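Local coordinates for stringent starvation protein A homolog (Haemophilus influenzae, PDB 3LYK), which probably forms an equimolar complex with the RNA polymerase holoenzyme, but not with the core enzyme, and belongs to the glutathione S-transferase superfamily, at residues Y17-K22 / D190-S195; K22-E27 / I70-L75; L160-K165 / R185-D190. One frame throughout, in Å; residues are numbered along the deposited sequence.

Contact 1: residues Y17-K22 / D190-S195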
# COMPACT_ATOMS: atom_id res chain seq x y z
N TYR B 17 7.71 -0.46 -11.71
CA TYR B 17 7.58 0.40 -10.52
C TYR B 17 8.45 1.64 -10.66
O TYR B 17 8.02 2.73 -10.26
CB TYR B 17 7.92 -0.36 -9.21
CG TYR B 17 7.04 -1.60 -9.08
CD1 TYR B 17 5.67 -1.46 -8.81
CD2 TYR B 17 7.57 -2.89 -9.26
CE1 TYR B 17 4.84 -2.57 -8.73
CE2 TYR B 17 6.74 -4.03 -9.16
CZ TYR B 17 5.37 -3.85 -8.89
OH TYR B 17 4.50 -4.91 -8.82
N CYS B 18 9.64 1.50 -11.25
CA CYS B 18 10.50 2.67 -11.48
C CYS B 18 9.82 3.53 -12.54
O CYS B 18 9.78 4.76 -12.43
CB CYS B 18 11.91 2.24 -11.93
SG CYS B 18 12.76 1.41 -10.51
N HIS B 19 9.23 2.88 -13.52
CA HIS B 19 8.54 3.64 -14.57
C HIS B 19 7.36 4.49 -14.00
O HIS B 19 7.23 5.67 -14.31
CB HIS B 19 8.11 2.71 -15.71
CG HIS B 19 7.66 3.44 -16.93
ND1 HIS B 19 7.13 2.81 -18.03
CD2 HIS B 19 7.65 4.78 -17.21
CE1 HIS B 19 6.80 3.72 -18.94
NE2 HIS B 19 7.10 4.92 -18.46
N GLN B 20 6.53 3.89 -13.13
CA GLN B 20 5.46 4.64 -12.47
C GLN B 20 5.99 5.94 -11.82
O GLN B 20 5.39 7.02 -11.99
CB GLN B 20 4.81 3.80 -11.34
CG GLN B 20 4.16 2.49 -11.76
CD GLN B 20 3.67 1.72 -10.53
OE1 GLN B 20 4.19 1.88 -9.42
NE2 GLN B 20 2.71 0.86 -10.73
N VAL B 21 7.06 5.80 -11.04
CA VAL B 21 7.61 6.91 -10.31
C VAL B 21 8.18 8.00 -11.26
O VAL B 21 7.93 9.22 -11.05
CB VAL B 21 8.70 6.44 -9.28
CG1 VAL B 21 9.40 7.65 -8.62
CG2 VAL B 21 8.03 5.59 -8.16
N LYS B 22 8.86 7.57 -12.32
CA LYS B 22 9.37 8.59 -13.31
C LYS B 22 8.27 9.35 -13.96
O LYS B 22 8.42 10.50 -14.24
CB LYS B 22 10.27 7.98 -14.39
CG LYS B 22 11.54 7.34 -13.85
CD LYS B 22 12.19 6.59 -15.03
CE LYS B 22 13.59 6.17 -14.70
NZ LYS B 22 14.05 5.27 -15.80
N ASP B 190 3.50 14.85 -22.22
CA ASP B 190 4.89 15.28 -21.93
C ASP B 190 5.59 14.42 -20.88
O ASP B 190 6.79 14.11 -21.01
CB ASP B 190 4.97 16.75 -21.44
CG ASP B 190 4.77 17.77 -22.58
OD1 ASP B 190 4.81 17.36 -23.78
OD2 ASP B 190 4.58 18.98 -22.28
N SER B 191 4.84 14.04 -19.84
CA SER B 191 5.48 13.30 -18.73
C SER B 191 5.86 11.89 -19.16
O SER B 191 6.90 11.37 -18.79
CB SER B 191 4.57 13.26 -17.47
OG SER B 191 3.29 12.69 -17.78
N PHE B 192 4.98 11.25 -19.91
CA PHE B 192 5.26 9.91 -20.37
C PHE B 192 6.47 9.93 -21.30
O PHE B 192 7.38 9.11 -21.14
CB PHE B 192 4.06 9.27 -21.06
CG PHE B 192 4.26 7.81 -21.29
CD1 PHE B 192 3.83 6.88 -20.35
CD2 PHE B 192 4.96 7.36 -22.40
CE1 PHE B 192 4.08 5.50 -20.53
CE2 PHE B 192 5.21 6.00 -22.62
CZ PHE B 192 4.77 5.05 -21.68
N LEU B 193 6.48 10.89 -22.24
CA LEU B 193 7.64 11.10 -23.13
C LEU B 193 8.95 11.23 -22.35
O LEU B 193 9.90 10.50 -22.65
CB LEU B 193 7.45 12.34 -24.01
CG LEU B 193 6.25 12.21 -24.95
CD1 LEU B 193 5.94 13.59 -25.56
CD2 LEU B 193 6.58 11.18 -26.04
N GLN B 194 9.00 12.09 -21.33
CA GLN B 194 10.17 12.15 -20.48
C GLN B 194 10.48 10.86 -19.76
O GLN B 194 11.65 10.56 -19.55
CB GLN B 194 10.02 13.22 -19.41
CG GLN B 194 10.22 14.64 -19.94
CD GLN B 194 9.83 15.64 -18.90
OE1 GLN B 194 8.89 16.41 -19.10
NE2 GLN B 194 10.50 15.61 -17.75
N SER B 195 9.46 10.10 -19.36
CA SER B 195 9.73 8.88 -18.58
C SER B 195 10.41 7.78 -19.37
O SER B 195 11.09 6.94 -18.77
CB SER B 195 8.45 8.34 -17.94
OG SER B 195 7.59 7.74 -18.91
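The first helix of the thioredoxin-like N-terminal domain, 16-27, meets the C-terminal helix 190-195 through H19 and K22 on one side and F192 and S195 on the other. H19 reaches across with its imidazole: NE2 donates to S195 OG at 2.9 Å, and the hydroxyl lies at the ring edge 8° out of the plane, although the bond is bent, 140° at the hydrogen. The same hydroxyl donates to F192 O at 2.6 Å, in the plane of that carbonyl and on a lone pair. The S195 chi1 of 72° places OG between the backbone N and the carbonyl carbon, where it can accept from H19 and donate to the preceding turn. In this protein of the glutathione S-transferase fold the contact bridges the two domains, the C-terminal end of the chain coming back onto the N-terminal domain. The F192 side chain crosses that of H19 at about a right angle, F192 CE1 lying 3.6 Å from H19 CE1, in an oblique aromatic pair with centroids 5.2 Å apart; W162 meets both rings. One turn further along, K22 adds aliphatic contact, its CB 4.0 Å from S195 CB; its CD lies 3.9 Å from S195 O.

Contact 2: residues K22-E27 / I70-L75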
# COMPACT_ATOMS: atom_id res chain seq x y z
N LYS B 22 8.86 7.57 -12.32
CA LYS B 22 9.37 8.59 -13.31
C LYS B 22 8.27 9.35 -13.96
O LYS B 22 8.42 10.50 -14.24
CB LYS B 22 10.27 7.98 -14.39
CG LYS B 22 11.54 7.34 -13.85
CD LYS B 22 12.19 6.59 -15.03
CE LYS B 22 13.59 6.17 -14.70
NZ LYS B 22 14.05 5.27 -15.80
N ILE B 23 7.13 8.73 -14.22
CA ILE B 23 6.03 9.49 -14.81
C ILE B 23 5.57 10.57 -13.82
O ILE B 23 5.35 11.73 -14.17
CB ILE B 23 4.88 8.58 -15.16
CG1 ILE B 23 5.31 7.63 -16.27
CG2 ILE B 23 3.64 9.40 -15.55
CD1 ILE B 23 4.27 6.52 -16.53
N VAL B 24 5.46 10.18 -12.55
CA VAL B 24 5.00 11.18 -11.53
C VAL B 24 6.00 12.31 -11.35
O VAL B 24 5.61 13.48 -11.30
CB VAL B 24 4.63 10.49 -10.18
CG1 VAL B 24 4.31 11.52 -9.12
CG2 VAL B 24 3.42 9.50 -10.46
N LEU B 25 7.29 11.97 -11.30
CA LEU B 25 8.33 13.02 -11.22
C LEU B 25 8.24 14.03 -12.39
O LEU B 25 8.38 15.23 -12.15
CB LEU B 25 9.74 12.43 -11.14
CG LEU B 25 10.11 11.75 -9.81
CD1 LEU B 25 11.26 10.74 -9.96
CD2 LEU B 25 10.45 12.78 -8.74
N ALA B 26 7.95 13.54 -13.60
CA ALA B 26 7.88 14.37 -14.78
C ALA B 26 6.58 15.18 -14.79
O ALA B 26 6.61 16.34 -15.15
CB ALA B 26 8.03 13.53 -16.06
N GLU B 27 5.46 14.57 -14.37
CA GLU B 27 4.23 15.33 -14.25
C GLU B 27 4.42 16.54 -13.35
O GLU B 27 3.91 17.61 -13.65
CB GLU B 27 3.10 14.49 -13.65
CG GLU B 27 2.35 13.62 -14.62
CD GLU B 27 1.49 14.43 -15.63
OE1 GLU B 27 0.82 15.42 -15.21
OE2 GLU B 27 1.47 14.05 -16.82
N ILE B 70 4.18 4.60 -1.98
CA ILE B 70 4.52 5.58 -0.97
C ILE B 70 5.23 6.78 -1.59
O ILE B 70 4.98 7.94 -1.22
CB ILE B 70 5.41 4.96 0.12
CG1 ILE B 70 4.59 3.92 0.90
CG2 ILE B 70 5.94 6.05 1.09
CD1 ILE B 70 5.33 3.33 2.06
N ILE B 71 6.16 6.50 -2.50
CA ILE B 71 6.82 7.59 -3.23
C ILE B 71 5.85 8.48 -4.01
O ILE B 71 5.93 9.72 -3.93
CB ILE B 71 7.94 7.01 -4.16
CG1 ILE B 71 9.12 6.58 -3.28
CG2 ILE B 71 8.38 8.08 -5.24
CD1 ILE B 71 10.13 5.68 -4.04
N MSE B 72 4.95 7.87 -4.75
CA MSE B 72 4.02 8.63 -5.58
C MSE B 72 3.08 9.49 -4.78
O MSE B 72 2.80 10.64 -5.16
CB MSE B 72 3.23 7.70 -6.52
CG MSE B 72 4.16 7.09 -7.62
SE MSE B 72 3.04 6.04 -8.85
CE MSE B 72 3.04 4.50 -7.75
N GLU B 73 2.57 8.93 -3.68
CA GLU B 73 1.72 9.75 -2.81
C GLU B 73 2.50 10.85 -2.14
O GLU B 73 2.01 11.94 -2.04
CB GLU B 73 0.93 8.88 -1.81
CG GLU B 73 -0.25 8.13 -2.53
CD GLU B 73 -1.49 7.88 -1.61
OE1 GLU B 73 -1.94 8.85 -0.91
OE2 GLU B 73 -2.00 6.72 -1.63
N TYR B 74 3.72 10.57 -1.70
CA TYR B 74 4.59 11.64 -1.22
C TYR B 74 4.75 12.79 -2.24
O TYR B 74 4.66 14.00 -1.89
CB TYR B 74 5.95 11.05 -0.86
CG TYR B 74 7.05 12.10 -0.65
CD1 TYR B 74 7.05 12.92 0.49
CD2 TYR B 74 8.08 12.28 -1.60
CE1 TYR B 74 8.05 13.92 0.69
CE2 TYR B 74 9.05 13.25 -1.41
CZ TYR B 74 9.04 14.06 -0.27
OH TYR B 74 10.01 15.00 -0.07
N LEU B 75 4.98 12.44 -3.50
CA LEU B 75 5.22 13.49 -4.52
C LEU B 75 3.91 14.26 -4.76
O LEU B 75 3.95 15.50 -4.88
CB LEU B 75 5.73 12.88 -5.82
CG LEU B 75 7.13 12.31 -5.74
CD1 LEU B 75 7.50 11.44 -6.97
CD2 LEU B 75 8.20 13.43 -5.52
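No ring or other flat group takes part where V24 and L25 meet M72 and L75: aliphatic carbons and the selenium of a selenomethionine (M72) make the contact. V24 points at the other helix and divides its two methyls between L75 and M72. CG1, anti to the backbone N (chi1 174°), lies against L75 CB at 3.8 Å, while CG2 sits on M72, 3.8 Å from both its CG and its SE. Beyond SE the M72 chain bends at chi3 and leads away from V24 to touch Q20. L25 crosses L75 at a slant, its CD2 3.7 Å from L75 CD1, so that L75 CD1 is held between L25 and V24 CG1. Segments 22-27 and 70-75 run almost parallel, at 8°, with their axes 9.9 Å apart, as expected of the pair that covers one side of the thioredoxin-like sheet; L25 continues onto strands 3-11 and 30-36. Behind the interface, I70 and Y74 pack on L97 and A93 of the second subunit. With all four touching residues buried and apolar, the two helices are held here by dispersion and the hydrophobic effect, with the fit of shapes rather than polar bonds setting how they meet.

Contact 3: residues L160-K165 / R185-D190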
# COMPACT_ATOMS: atom_id res chain seq x y z
N LEU B 160 2.03 -0.50 -17.99
CA LEU B 160 1.66 -1.88 -18.31
C LEU B 160 1.35 -2.05 -19.81
O LEU B 160 1.78 -3.01 -20.42
CB LEU B 160 0.47 -2.34 -17.48
CG LEU B 160 -0.05 -3.73 -17.87
CD1 LEU B 160 -0.37 -4.52 -16.64
CD2 LEU B 160 -1.30 -3.54 -18.73
N LEU B 161 0.60 -1.10 -20.37
CA LEU B 161 0.30 -1.08 -21.80
C LEU B 161 1.58 -0.86 -22.65
O LEU B 161 1.74 -1.48 -23.69
CB LEU B 161 -0.73 -0.01 -22.09
CG LEU B 161 -2.09 -0.32 -21.45
CD1 LEU B 161 -3.04 0.80 -21.70
CD2 LEU B 161 -2.73 -1.65 -22.00
N TRP B 162 2.48 -0.01 -22.16
CA TRP B 162 3.74 0.22 -22.76
C TRP B 162 4.53 -1.08 -22.86
O TRP B 162 5.07 -1.39 -23.93
CB TRP B 162 4.52 1.23 -21.94
CG TRP B 162 5.85 1.60 -22.54
CD1 TRP B 162 7.11 1.31 -22.01
CD2 TRP B 162 6.08 2.37 -23.72
NE1 TRP B 162 8.08 1.88 -22.80
CE2 TRP B 162 7.49 2.52 -23.86
CE3 TRP B 162 5.24 2.93 -24.70
CZ2 TRP B 162 8.08 3.22 -24.95
CZ3 TRP B 162 5.83 3.64 -25.77
CH2 TRP B 162 7.24 3.77 -25.88
N LYS B 163 4.58 -1.86 -21.78
CA LYS B 163 5.29 -3.13 -21.83
C LYS B 163 4.63 -4.12 -22.75
O LYS B 163 5.34 -4.83 -23.48
CB LYS B 163 5.50 -3.73 -20.45
CG LYS B 163 6.67 -3.07 -19.72
CD LYS B 163 6.91 -3.73 -18.39
CE LYS B 163 8.07 -3.11 -17.67
NZ LYS B 163 9.37 -3.63 -18.18
N LEU B 164 3.30 -4.18 -22.73
CA LEU B 164 2.57 -5.10 -23.61
C LEU B 164 2.84 -4.74 -25.09
O LEU B 164 3.14 -5.63 -25.87
CB LEU B 164 1.06 -5.08 -23.35
CG LEU B 164 0.59 -5.73 -22.04
CD1 LEU B 164 -0.91 -5.58 -21.92
CD2 LEU B 164 1.02 -7.21 -22.02
N LYS B 165 2.70 -3.46 -25.44
CA LYS B 165 3.04 -3.03 -26.80
C LYS B 165 4.43 -3.60 -27.24
O LYS B 165 4.53 -4.17 -28.31
CB LYS B 165 2.99 -1.50 -26.97
CG LYS B 165 3.07 -1.03 -28.45
CD LYS B 165 2.90 0.50 -28.58
CE LYS B 165 2.91 0.95 -30.07
NZ LYS B 165 4.29 0.82 -30.67
N ARG B 185 -3.53 8.77 -25.84
CA ARG B 185 -3.78 9.84 -24.87
C ARG B 185 -2.69 9.85 -23.80
O ARG B 185 -2.18 10.90 -23.42
CB ARG B 185 -5.14 9.58 -24.24
CG ARG B 185 -5.73 10.69 -23.48
CD ARG B 185 -7.19 10.24 -23.14
NE ARG B 185 -8.00 10.17 -24.34
CZ ARG B 185 -8.78 9.15 -24.70
NH1 ARG B 185 -8.95 8.08 -23.94
NH2 ARG B 185 -9.43 9.24 -25.84
N VAL B 186 -2.29 8.67 -23.34
CA VAL B 186 -1.25 8.63 -22.28
C VAL B 186 0.21 8.65 -22.81
O VAL B 186 1.06 9.38 -22.25
CB VAL B 186 -1.49 7.50 -21.24
CG1 VAL B 186 -2.87 7.65 -20.60
CG2 VAL B 186 -1.38 6.09 -21.88
N PHE B 187 0.51 7.89 -23.89
CA PHE B 187 1.90 7.78 -24.36
C PHE B 187 2.47 9.10 -24.88
O PHE B 187 3.70 9.33 -24.81
CB PHE B 187 2.11 6.72 -25.44
CG PHE B 187 1.85 5.30 -25.00
CD1 PHE B 187 1.76 4.95 -23.65
CD2 PHE B 187 1.68 4.31 -25.96
CE1 PHE B 187 1.51 3.62 -23.27
CE2 PHE B 187 1.46 2.99 -25.59
CZ PHE B 187 1.36 2.65 -24.22
N THR B 188 1.59 9.95 -25.41
CA THR B 188 2.00 11.22 -26.01
C THR B 188 2.04 12.39 -25.04
O THR B 188 2.42 13.52 -25.42
CB THR B 188 1.13 11.59 -27.27
OG1 THR B 188 -0.20 11.84 -26.84
CG2 THR B 188 1.13 10.41 -28.31
N ARG B 189 1.75 12.13 -23.76
CA ARG B 189 1.78 13.20 -22.75
C ARG B 189 3.22 13.57 -22.50
O ARG B 189 4.08 12.69 -22.54
CB ARG B 189 1.21 12.69 -21.40
CG ARG B 189 -0.27 12.69 -21.33
CD ARG B 189 -0.70 12.24 -19.91
NE ARG B 189 -0.60 13.30 -18.90
CZ ARG B 189 -1.52 14.25 -18.69
NH1 ARG B 189 -2.61 14.33 -19.42
NH2 ARG B 189 -1.34 15.15 -17.73
N ASP B 190 3.50 14.85 -22.22
CA ASP B 190 4.89 15.28 -21.93
C ASP B 190 5.59 14.42 -20.88
O ASP B 190 6.79 14.11 -21.01
CB ASP B 190 4.97 16.75 -21.44
CG ASP B 190 4.77 17.77 -22.58
OD1 ASP B 190 4.81 17.36 -23.78
OD2 ASP B 190 4.58 18.98 -22.28
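The aromatic part of this contact is a T-shaped pair in which W162 turns the edge of its six-membered ring to the face of F187. The planes stand at 80°, with centroids 5.1 Å apart, and W162 CE3 sits 3.8 Å above the F187 plane, over the ring centre. W162 CG is anti to the backbone N (chi1 -177°), which lays the indole beside its own helix, with its CE3 edge over the phenyl ring. F187 also meets the backbone: its CZ comes 3.5 Å from W162 N and, at the ring edge, 3.9 Å from L161 C. Both helices belong to the all-helical C-terminal domain of the glutathione S-transferase fold, and F187 is the last residue of helix 176-187, inserted against helix 152-165 just before the chain turns through T188 and R189, the N-cap residue of helix 190-195. The aliphatic contacts frame the ring, with L161 CB 4.0 Å from F187 CZ and K165 CD 4.1 Å from F187 CE2. L161 is buried and also touches L132 of helix 118-134, whereas K165 is exposed. F192 packs on F187 and, edge-to-face, on W162, extending the aromatic cluster.

Overall arrangement
From the N terminus, helix 16-27 is the first element used, and it serves two contacts. Its second half pairs with helix 68-78 in contact 2, closing a loop within the thioredoxin-like domain. Contact 3 then closes a short loop in the helical domain, between helices 152-165 and 176-187, in series with contact 2. The chain turns at once into helix 190-195, which returns to the first half of helix 16-27 in contact 1; this long loop encloses both others and ties the two domains together. K22 is shared by contacts 1 and 2, and D190 by contacts 1 and 3. E27 joins all three, pairing with R189 in a salt bridge and probably hydrogen-bonding to S191.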